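Local coordinates for protein acyl-coenzyme A oxidase 3 (PDB 5YS9) that oxidises aliphatic acyl-CoA esters of different chain lengths to trans-2-enoyl-CoA with FAD and molecular oxygen, producing hydrogen peroxide in peroxisomal fatty acid beta-oxidation, at residues F315-F320 with Y363-A368; T322-Y327 with R353-L358. All coordinates share one frame; numbering follows the deposited sequence.

Interaction 1: F315-F320 with Y363-A368; sequences FVSQRF and YAMKMA
S317 and M365 make the tighter half of this sparse helix-to-helix contact, with S317 OG lying 4.1 Å from M365 SD. Both residues point their CB atoms at the facing helix. M365 has CG beside its backbone N (chi1 -81°) and runs extended beyond it, which carries the sulfur across to the serine. S317 OG is hydrogen-bonded to S313 O, one turn back. The hydroxyl therefore has a polar partner within its own helix, and the sulfur meets it in a van der Waals approach, not in a hydrogen bond. The backbones stay well separated, at 9.3 Å between the CA atoms of S317 and M365, so side chains alone span the gap.

The two helices belong to the all-helical C-terminal part of the acyl-CoA dehydrogenase and oxidase superfamily, where long helices pack as a bundle. Here helix 300-330 faces helix 349-385, while helix 391-428 lines the same region through C419 and I422 beside S317 and T418 beside M365.

The looser half lies at F315 and K366, even though their CA atoms are the nearer pair, at 8.3 Å. F315 CZ reaches K366 CE only at 4.5 Å, and the methylene approaches the ring obliquely. K366 starts with CG anti to its backbone N (chi1 -165°) and then bends twice, a course that takes NZ to the carboxylate of D370 in a salt bridge and to L45 O in a hydrogen bond. Its charge is thus probably balanced by D370, with the methylene CE nearest the phenyl ring. Neither half forms a solvent edge, since all four touching residues are buried; H46, on helix 38-46, packs against F315.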
loop_
_atom_site.group_PDB
_atom_site.type_symbol
_atom_site.label_atom_id
_atom_site.label_comp_id
_atom_site.label_asym_id
_atom_site.label_seq_id
_atom_site.Cartn_x
_atom_site.Cartn_y
_atom_site.Cartn_z
ATOM N N PHE A 315 -13.373 11.876 -2.778
ATOM C CA PHE A 315 -13.257 12.055 -4.190
ATOM C C PHE A 315 -12.403 11.010 -4.913
ATOM O O PHE A 315 -12.755 10.618 -6.016
ATOM C CB PHE A 315 -12.733 13.460 -4.491
ATOM C CG PHE A 315 -13.786 14.532 -4.385
ATOM C CD1 PHE A 315 -14.948 14.470 -5.170
ATOM C CD2 PHE A 315 -13.634 15.601 -3.502
ATOM C CE1 PHE A 315 -15.903 15.473 -5.092
ATOM C CE2 PHE A 315 -14.600 16.602 -3.398
ATOM C CZ PHE A 315 -15.728 16.540 -4.193
ATOM N N VAL A 316 -11.298 10.568 -4.308
ATOM C CA VAL A 316 -10.482 9.500 -4.876
ATOM C C VAL A 316 -11.096 8.130 -4.619
ATOM O O VAL A 316 -11.158 7.326 -5.521
ATOM C CB VAL A 316 -9.005 9.550 -4.398
ATOM C CG1 VAL A 316 -8.162 8.383 -4.958
ATOM C CG2 VAL A 316 -8.396 10.837 -4.871
ATOM N N SER A 317 -11.493 7.854 -3.390
ATOM C CA SER A 317 -11.987 6.535 -3.043
ATOM C C SER A 317 -13.154 6.039 -3.903
ATOM O O SER A 317 -13.170 4.865 -4.272
ATOM C CB SER A 317 -12.396 6.469 -1.568
ATOM O OG SER A 317 -11.257 6.532 -0.745
ATOM N N GLN A 318 -14.113 6.923 -4.179
ATOM C CA GLN A 318 -15.307 6.594 -4.947
ATOM C C GLN A 318 -14.998 6.004 -6.341
ATOM O O GLN A 318 -15.766 5.185 -6.901
ATOM C CB GLN A 318 -16.200 7.831 -5.091
ATOM C CG GLN A 318 -15.528 8.995 -5.810
ATOM C CD GLN A 318 -16.443 10.180 -6.104
ATOM O OE1 GLN A 318 -17.630 10.138 -5.900
ATOM N NE2 GLN A 318 -15.861 11.232 -6.609
ATOM N N ARG A 319 -13.880 6.430 -6.901
ATOM C CA ARG A 319 -13.461 5.988 -8.223
ATOM C C ARG A 319 -13.106 4.501 -8.153
ATOM O O ARG A 319 -13.608 3.693 -8.932
ATOM C CB ARG A 319 -12.272 6.821 -8.669
ATOM C CG ARG A 319 -11.836 6.657 -10.120
ATOM C CD ARG A 319 -10.468 7.326 -10.353
ATOM N NE ARG A 319 -9.706 6.645 -11.403
ATOM C CZ ARG A 319 -8.419 6.838 -11.676
ATOM N NH1 ARG A 319 -7.681 7.688 -10.972
ATOM N NH2 ARG A 319 -7.871 6.137 -12.666
ATOM N N PHE A 320 -12.187 4.172 -7.276
ATOM C CA PHE A 320 -11.715 2.814 -7.120
ATOM C C PHE A 320 -12.705 1.813 -6.564
ATOM O O PHE A 320 -12.755 0.682 -6.993
ATOM C CB PHE A 320 -10.340 2.821 -6.477
ATOM C CG PHE A 320 -9.355 3.564 -7.307
ATOM C CD1 PHE A 320 -8.811 2.975 -8.418
ATOM C CD2 PHE A 320 -9.077 4.880 -7.055
ATOM C CE1 PHE A 320 -7.947 3.665 -9.222
ATOM C CE2 PHE A 320 -8.221 5.579 -7.859
ATOM C CZ PHE A 320 -7.656 4.969 -8.946
ATOM N N TYR A 363 -18.684 6.770 1.647
ATOM C CA TYR A 363 -19.812 7.664 1.863
ATOM C C TYR A 363 -19.624 8.405 3.169
ATOM O O TYR A 363 -19.901 9.586 3.264
ATOM C CB TYR A 363 -21.110 6.874 1.962
ATOM C CG TYR A 363 -21.875 6.687 0.680
ATOM C CD1 TYR A 363 -21.312 6.026 -0.397
ATOM C CD2 TYR A 363 -23.174 7.144 0.553
ATOM C CE1 TYR A 363 -22.012 5.845 -1.565
ATOM C CE2 TYR A 363 -23.877 6.960 -0.610
ATOM C CZ TYR A 363 -23.292 6.311 -1.663
ATOM O OH TYR A 363 -23.993 6.131 -2.819
ATOM N N ALA A 364 -19.157 7.679 4.174
ATOM C CA ALA A 364 -18.917 8.199 5.506
ATOM C C ALA A 364 -17.854 9.282 5.527
ATOM O O ALA A 364 -17.961 10.253 6.258
ATOM C CB ALA A 364 -18.538 7.075 6.446
ATOM N N MET A 365 -16.811 9.097 4.741
ATOM C CA MET A 365 -15.801 10.116 4.605
ATOM C C MET A 365 -16.457 11.416 4.155
ATOM O O MET A 365 -16.269 12.445 4.783
ATOM C CB MET A 365 -14.723 9.717 3.629
ATOM C CG MET A 365 -13.655 8.785 4.187
ATOM S SD MET A 365 -12.823 7.973 2.809
ATOM C CE MET A 365 -11.496 7.357 3.750
ATOM N N LYS A 366 -17.249 11.381 3.098
ATOM C CA LYS A 366 -17.910 12.620 2.669
ATOM C C LYS A 366 -18.799 13.273 3.792
ATOM O O LYS A 366 -18.738 14.475 4.007
ATOM C CB LYS A 366 -18.695 12.387 1.357
ATOM C CG LYS A 366 -19.143 13.630 0.599
ATOM C CD LYS A 366 -17.987 14.617 0.303
ATOM C CE LYS A 366 -18.392 15.708 -0.705
ATOM N NZ LYS A 366 -19.686 16.340 -0.279
ATOM N N MET A 367 -19.575 12.485 4.524
ATOM C CA MET A 367 -20.411 13.034 5.593
ATOM C C MET A 367 -19.580 13.699 6.696
ATOM O O MET A 367 -19.992 14.720 7.240
ATOM C CB MET A 367 -21.330 11.949 6.187
ATOM C CG MET A 367 -22.357 11.369 5.213
ATOM S SD MET A 367 -23.187 12.709 4.353
ATOM C CE MET A 367 -22.430 12.767 2.722
ATOM N N ALA A 368 -18.406 13.163 6.992
ATOM C CA ALA A 368 -17.531 13.802 7.976
ATOM C C ALA A 368 -16.895 15.126 7.471
ATOM O O ALA A 368 -16.722 16.077 8.208
ATOM C CB ALA A 368 -16.478 12.839 8.440
#

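Interaction 2: T322-Y327 with R353-L358; sequences TIALRY and RRLLPL. With FAD (flavin-adenine dinucleotide), chain D.
L325 and L355 both hold CG beside the backbone N (chi1 -77° and -58°) and continue with an extended second torsion, which extends both branched ends into the gap, where they slide past each other in opposite directions. In that overlap L325 CD2 comes 3.7 Å from L355 CD1 and 3.8 Å from L355 CB. The same L355 CD1 also rests 3.9 Å from the A324 CB methyl, which points at the facing helix, while L325 CD2 meets L356 CD2 at 3.9 Å. Each of these two methyls, L325 CD2 and L355 CD1, thus touches two residues of the other helix, and the contact is wholly apolar. The local axes, 10.4 Å apart, meet at 136°, about midway between perpendicular and antiparallel. The helix is kinked at P357, which has no N-H to give, and L358 N makes only a weak bond, to L355 O. Next to L355, R354 bends at chi2 and chi3 toward FAD, and its NH1 donates to FAD O3B at 2.6 Å, with FAD O2B equally close near the guanidinium plane. Q428 O and, from the second subunit, D457 OD2 also bind FAD, placing this leucine packing beside the FAD site built between the two subunits of the acyl-CoA oxidase fold.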
loop_
_atom_site.group_PDB
_atom_site.type_symbol
_atom_site.label_atom_id
_atom_site.label_comp_id
_atom_site.label_asym_id
_atom_site.label_seq_id
_atom_site.Cartn_x
_atom_site.Cartn_y
_atom_site.Cartn_z
ATOM N N THR A 322 -15.826 2.175 -7.062
ATOM C CA THR A 322 -16.654 1.951 -8.227
ATOM C C THR A 322 -16.041 0.990 -9.234
ATOM O O THR A 322 -16.707 0.100 -9.709
ATOM C CB THR A 322 -17.063 3.257 -8.917
ATOM O OG1 THR A 322 -17.750 4.085 -7.994
ATOM C CG2 THR A 322 -17.977 2.982 -10.047
ATOM N N ILE A 323 -14.760 1.138 -9.525
ATOM C CA ILE A 323 -14.054 0.168 -10.412
ATOM C C ILE A 323 -14.194 -1.269 -9.889
ATOM O O ILE A 323 -14.638 -2.188 -10.648
ATOM C CB ILE A 323 -12.569 0.537 -10.607
ATOM C CG1 ILE A 323 -12.471 1.794 -11.481
ATOM C CG2 ILE A 323 -11.784 -0.618 -11.232
ATOM C CD1 ILE A 323 -11.133 2.498 -11.317
ATOM N N ALA A 324 -13.855 -1.461 -8.610
ATOM C CA ALA A 324 -13.856 -2.841 -8.030
ATOM C C ALA A 324 -15.218 -3.467 -7.999
ATOM O O ALA A 324 -15.323 -4.657 -8.276
ATOM C CB ALA A 324 -13.267 -2.878 -6.640
ATOM N N LEU A 325 -16.244 -2.672 -7.666
ATOM C CA LEU A 325 -17.628 -3.174 -7.546
ATOM C C LEU A 325 -18.273 -3.547 -8.880
ATOM O O LEU A 325 -18.968 -4.562 -8.976
ATOM C CB LEU A 325 -18.509 -2.178 -6.782
ATOM C CG LEU A 325 -18.262 -2.231 -5.267
ATOM C CD1 LEU A 325 -18.975 -1.140 -4.482
ATOM C CD2 LEU A 325 -18.625 -3.598 -4.694
ATOM N N ARG A 326 -18.056 -2.724 -9.895
ATOM C CA ARG A 326 -18.542 -3.037 -11.238
ATOM C C ARG A 326 -17.871 -4.273 -11.784
ATOM O O ARG A 326 -18.562 -5.168 -12.297
ATOM C CB ARG A 326 -18.334 -1.871 -12.206
ATOM C CG ARG A 326 -19.343 -0.771 -12.005
ATOM C CD ARG A 326 -19.008 0.412 -12.875
ATOM N NE ARG A 326 -19.883 1.506 -12.496
ATOM C CZ ARG A 326 -19.915 2.728 -13.038
ATOM N NH1 ARG A 326 -19.067 3.078 -13.992
ATOM N NH2 ARG A 326 -20.797 3.617 -12.560
ATOM N N TYR A 327 -16.537 -4.336 -11.670
ATOM C CA TYR A 327 -15.824 -5.592 -11.939
ATOM C C TYR A 327 -16.448 -6.748 -11.191
ATOM O O TYR A 327 -16.789 -7.764 -11.771
ATOM C CB TYR A 327 -14.356 -5.523 -11.534
ATOM C CG TYR A 327 -13.547 -6.721 -11.968
ATOM C CD1 TYR A 327 -13.392 -7.023 -13.308
ATOM C CD2 TYR A 327 -12.932 -7.522 -11.058
ATOM C CE1 TYR A 327 -12.689 -8.127 -13.722
ATOM C CE2 TYR A 327 -12.224 -8.633 -11.460
ATOM C CZ TYR A 327 -12.094 -8.929 -12.806
ATOM O OH TYR A 327 -11.340 -10.015 -13.224
ATOM N N ARG A 353 -17.819 -8.599 2.038
ATOM C CA ARG A 353 -17.102 -8.086 3.201
ATOM C C ARG A 353 -15.863 -7.278 2.854
ATOM O O ARG A 353 -15.518 -6.344 3.542
ATOM C CB ARG A 353 -16.729 -9.212 4.150
ATOM C CG ARG A 353 -17.844 -9.636 5.067
ATOM C CD ARG A 353 -17.459 -10.879 5.822
ATOM N NE ARG A 353 -18.358 -11.145 6.923
ATOM C CZ ARG A 353 -18.261 -10.581 8.110
ATOM N NH1 ARG A 353 -17.300 -9.720 8.357
ATOM N NH2 ARG A 353 -19.121 -10.888 9.047
ATOM N N ARG A 354 -15.154 -7.690 1.823
ATOM C CA ARG A 354 -14.007 -6.936 1.355
ATOM C C ARG A 354 -14.350 -5.554 0.834
ATOM O O ARG A 354 -13.624 -4.620 1.082
ATOM C CB ARG A 354 -13.282 -7.694 0.257
ATOM C CG ARG A 354 -12.700 -9.018 0.679
ATOM C CD ARG A 354 -11.284 -9.143 0.170
ATOM N NE ARG A 354 -11.198 -10.049 -0.955
ATOM C CZ ARG A 354 -10.439 -9.853 -2.016
ATOM N NH1 ARG A 354 -10.441 -10.740 -2.980
ATOM N NH2 ARG A 354 -9.683 -8.784 -2.104
ATOM N N LEU A 355 -15.429 -5.431 0.079
ATOM C CA LEU A 355 -15.717 -4.184 -0.601
ATOM C C LEU A 355 -16.855 -3.346 -0.066
ATOM O O LEU A 355 -16.785 -2.136 -0.071
ATOM C CB LEU A 355 -15.954 -4.440 -2.084
ATOM C CG LEU A 355 -14.854 -5.106 -2.896
ATOM C CD1 LEU A 355 -15.318 -5.279 -4.324
ATOM C CD2 LEU A 355 -13.572 -4.306 -2.835
ATOM N N LEU A 356 -17.924 -3.975 0.381
ATOM C CA LEU A 356 -19.125 -3.176 0.731
ATOM C C LEU A 356 -18.939 -2.231 1.947
ATOM O O LEU A 356 -19.476 -1.126 1.932
ATOM C CB LEU A 356 -20.355 -4.052 0.879
ATOM C CG LEU A 356 -20.736 -4.792 -0.402
ATOM C CD1 LEU A 356 -21.970 -5.651 -0.148
ATOM C CD2 LEU A 356 -20.973 -3.892 -1.606
ATOM N N PRO A 357 -18.143 -2.648 2.964
ATOM C CA PRO A 357 -17.838 -1.759 4.090
ATOM C C PRO A 357 -17.051 -0.530 3.656
ATOM O O PRO A 357 -17.263 0.570 4.189
ATOM C CB PRO A 357 -17.011 -2.636 5.021
ATOM C CG PRO A 357 -17.461 -4.017 4.728
ATOM C CD PRO A 357 -17.702 -4.027 3.242
ATOM N N LEU A 358 -16.206 -0.719 2.642
ATOM C CA LEU A 358 -15.365 0.334 2.144
ATOM C C LEU A 358 -16.195 1.288 1.307
ATOM O O LEU A 358 -15.932 2.479 1.303
ATOM C CB LEU A 358 -14.180 -0.247 1.364
ATOM C CG LEU A 358 -13.306 -1.264 2.159
ATOM C CD1 LEU A 358 -12.153 -1.851 1.369
ATOM C CD2 LEU A 358 -12.746 -0.595 3.382
HETATM P PA FAD D . -9.592 -14.169 -9.936
HETATM O O1A FAD D . -9.143 -15.562 -9.714
HETATM O O2A FAD D . -10.828 -13.881 -10.697
HETATM O O5B FAD D . -9.787 -13.398 -8.575
HETATM C C5B FAD D . -10.127 -12.023 -8.671
HETATM C C4B FAD D . -10.624 -11.560 -7.328
HETATM O O4B FAD D . -11.785 -12.306 -6.990
HETATM C C3B FAD D . -9.570 -11.877 -6.298
HETATM O O3B FAD D . -9.416 -10.787 -5.411
HETATM C C2B FAD D . -10.130 -13.028 -5.521
HETATM O O2B FAD D . -9.740 -12.924 -4.157
HETATM C C1B FAD D . -11.623 -12.905 -5.721
HETATM N N9A FAD D . -12.114 -14.284 -5.736
HETATM C C8A FAD D . -11.958 -15.155 -6.736
HETATM N N7A FAD D . -12.501 -16.341 -6.408
HETATM C C5A FAD D . -13.002 -16.240 -5.172
HETATM C C6A FAD D . -13.704 -17.125 -4.226
HETATM N N6A FAD D . -14.000 -18.399 -4.536
HETATM N N1A FAD D . -14.044 -16.611 -3.039
HETATM C C2A FAD D . -13.761 -15.346 -2.714
HETATM N N3A FAD D . -13.128 -14.487 -3.514
HETATM C C4A FAD D . -12.732 -14.877 -4.732
HETATM N N1 FAD D . -0.051 -16.320 -15.321
HETATM C C2 FAD D . 0.635 -17.208 -16.054
HETATM O O2 FAD D . 0.092 -18.267 -16.343
HETATM N N3 FAD D . 1.878 -17.004 -16.468
HETATM C C4 FAD D . 2.528 -15.897 -16.189
HETATM O O4 FAD D . 3.671 -15.740 -16.591
HETATM C C4X FAD D . 1.857 -14.865 -15.395
HETATM N N5 FAD D . 2.465 -13.722 -15.077
HETATM C C5X FAD D . 1.826 -12.793 -14.363
HETATM C C6 FAD D . 2.482 -11.616 -14.077
HETATM C C7 FAD D . 1.847 -10.644 -13.347
HETATM C C7M FAD D . 2.567 -9.374 -13.026
HETATM C C8 FAD D . 0.463 -10.867 -12.883
HETATM C C8M FAD D . -0.237 -9.816 -12.086
HETATM C C9 FAD D . -0.191 -12.044 -13.164
HETATM C C9A FAD D . 0.440 -13.019 -13.899
HETATM N N10 FAD D . -0.213 -14.224 -14.201
HETATM C C10 FAD D . 0.486 -15.153 -14.965
HETATM C "C1'" FAD D . -1.588 -14.506 -13.786
HETATM C "C2'" FAD D . -1.793 -14.644 -12.276
HETATM O "O2'" FAD D . -1.411 -15.945 -11.844
HETATM C "C3'" FAD D . -3.253 -14.375 -11.907
HETATM O "O3'" FAD D . -3.427 -12.975 -11.850
HETATM C "C4'" FAD D . -3.699 -14.934 -10.565
HETATM O "O4'" FAD D . -3.109 -16.213 -10.388
HETATM C "C5'" FAD D . -5.202 -15.155 -10.493
HETATM O "O5'" FAD D . -5.976 -13.986 -10.276
HETATM P P FAD D . -7.148 -13.612 -11.289
HETATM O O1P FAD D . -6.804 -12.362 -12.003
HETATM O O2P FAD D . -7.462 -14.820 -12.078
HETATM O O3P FAD D . -8.399 -13.216 -10.401
#

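How the interactions relate
Interactions 1 and 2 join the same two helices, 300-330 and 349-385, at successive levels, with centres 13 Å apart. Their segments adjoin in sequence without otherwise touching, and 322-327 with 353-358 is nested inside the loop closed by 315-320 with 363-368. Both are buried, but the centre of interaction 1 lies about 10 Å from the centre of the chain and that of interaction 2 about 19 Å. Their chemistry differs as well: the deeper level buries only 90 Å² through a hydroxyl beside a sulfur and a phenyl ring beside a lysine methylene, whereas the outer one buries 175 Å² through aliphatic side chains and borders the cofactor. Only interaction 2 has the second subunit within reach.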